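Local coordinates for nitroreductase family protein (Sphingopyxis sp., PDB 7DP1) that probably reduces nitro groups of dinitroaniline herbicides, using bound flavin mononucleotide and NADPH, at residues H168-C173 against I203-E208. The protein carries 1 engineered substitution. Numbering follows the deposited sequence.
Sequences HGLASC and IGHADE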
# COMPACT_ATOMS: atom_id res chain seq x y z
N HIS A 168 8.50 -7.62 -15.37
CA HIS A 168 9.66 -7.45 -16.25
C HIS A 168 10.80 -8.42 -15.92
O HIS A 168 11.92 -8.24 -16.37
CB HIS A 168 10.17 -6.01 -16.21
CG HIS A 168 9.25 -5.02 -16.85
ND1 HIS A 168 8.20 -4.44 -16.18
CD2 HIS A 168 9.23 -4.50 -18.11
CE1 HIS A 168 7.57 -3.60 -16.99
NE2 HIS A 168 8.17 -3.62 -18.17
N GLY A 169 10.50 -9.47 -15.17
CA GLY A 169 11.49 -10.49 -14.91
C GLY A 169 12.42 -10.20 -13.75
O GLY A 169 13.39 -10.94 -13.53
N LEU A 170 12.16 -9.14 -12.99
CA LEU A 170 13.00 -8.85 -11.83
C LEU A 170 12.27 -9.28 -10.58
O LEU A 170 11.08 -9.58 -10.63
CB LEU A 170 13.36 -7.37 -11.74
CG LEU A 170 14.29 -6.81 -12.82
CD1 LEU A 170 14.14 -5.31 -12.90
CD2 LEU A 170 15.75 -7.19 -12.56
N ALA A 171 12.97 -9.27 -9.45
CA ALA A 171 12.35 -9.69 -8.21
C ALA A 171 12.69 -8.69 -7.14
O ALA A 171 13.56 -7.83 -7.34
CB ALA A 171 12.79 -11.08 -7.81
N SER A 172 12.03 -8.81 -6.00
CA SER A 172 12.34 -7.94 -4.89
C SER A 172 12.02 -8.52 -3.52
O SER A 172 11.36 -9.55 -3.39
CB SER A 172 11.62 -6.60 -5.06
OG SER A 172 10.24 -6.74 -4.80
N CYS A 173 12.53 -7.85 -2.50
CA CYS A 173 12.20 -8.14 -1.13
C CYS A 173 11.95 -6.82 -0.42
O CYS A 173 12.89 -6.05 -0.23
CB CYS A 173 13.33 -8.91 -0.43
SG CYS A 173 12.81 -9.58 1.19
N ILE A 203 16.30 -5.17 -4.61
CA ILE A 203 15.93 -5.39 -6.01
C ILE A 203 16.99 -6.14 -6.81
O ILE A 203 18.17 -5.80 -6.74
CB ILE A 203 15.65 -4.05 -6.73
CG1 ILE A 203 14.39 -3.40 -6.18
CG2 ILE A 203 15.42 -4.27 -8.22
CD1 ILE A 203 14.09 -2.05 -6.81
N GLY A 204 16.56 -7.14 -7.59
CA GLY A 204 17.49 -7.88 -8.43
C GLY A 204 16.85 -9.04 -9.17
O GLY A 204 15.61 -9.16 -9.22
N HIS A 205 17.70 -9.89 -9.75
CA HIS A 205 17.27 -11.07 -10.47
C HIS A 205 17.22 -12.24 -9.50
O HIS A 205 18.21 -12.55 -8.84
CB HIS A 205 18.23 -11.37 -11.63
CG HIS A 205 18.24 -10.32 -12.70
ND1 HIS A 205 17.44 -10.39 -13.82
CD2 HIS A 205 18.97 -9.18 -12.82
CE1 HIS A 205 17.67 -9.34 -14.59
NE2 HIS A 205 18.59 -8.59 -14.01
N ALA A 206 16.07 -12.90 -9.41
CA ALA A 206 15.90 -14.02 -8.48
C ALA A 206 16.75 -15.25 -8.81
O ALA A 206 16.82 -15.68 -9.96
CB ALA A 206 14.44 -14.41 -8.42
N ASP A 207 17.38 -15.83 -7.78
CA ASP A 207 18.02 -17.14 -7.92
C ASP A 207 16.91 -18.18 -7.88
O ASP A 207 16.48 -18.62 -6.81
CB ASP A 207 19.05 -17.38 -6.80
CG ASP A 207 19.66 -18.78 -6.83
OD1 ASP A 207 19.24 -19.63 -7.65
OD2 ASP A 207 20.60 -19.03 -6.03
N GLU A 208 16.49 -18.63 -9.06
CA GLU A 208 15.26 -19.38 -9.18
C GLU A 208 15.45 -20.87 -8.89
O GLU A 208 14.59 -21.69 -9.21
CB GLU A 208 14.68 -19.16 -10.57
CG GLU A 208 15.74 -18.75 -11.59
CD GLU A 208 15.16 -18.05 -12.79
OE1 GLU A 208 14.01 -18.37 -13.19
OE2 GLU A 208 15.85 -17.17 -13.36
O HOH W 1 14.18 -12.58 -11.50
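An antiparallel strand pair at the edge of the sheet formed within this chain joins A171 to G204 as a hydrogen-bonded pair. A171 N donates to G204 O at 2.7 Å, and G204 N returns a bond to A171 O at 3.1 Å. In the next, non-hydrogen-bonded pair, S172 and I203 both turn to the side of the sheet where L165 of helix 148-167 packs. This helix has just ended in a Schellman motif with G169 at C-prime, where positive phi suits glycine, and the chain enters strand 171-175, which continues to the FMN pocket. Beyond the paired residues a water replaces direct bonding, donating to G169 O at 2.7 Å and accepting from A206 N at 2.8 Å. L170 sets CD2 over the face of the H205 ring, 3.5 Å from its centroid, a CH-pi contact; its CB does not point at H205, and CG anti to the carbonyl carbon (chi1 -68°) helps carry CD2 there. Were H205 an alanine, L170 CD2 would probably lose the ring it packs against, and P28 O its weak bond from NE2. Small side chains suit the other flank, where A171 CB meets A206 CB at 3.8 Å.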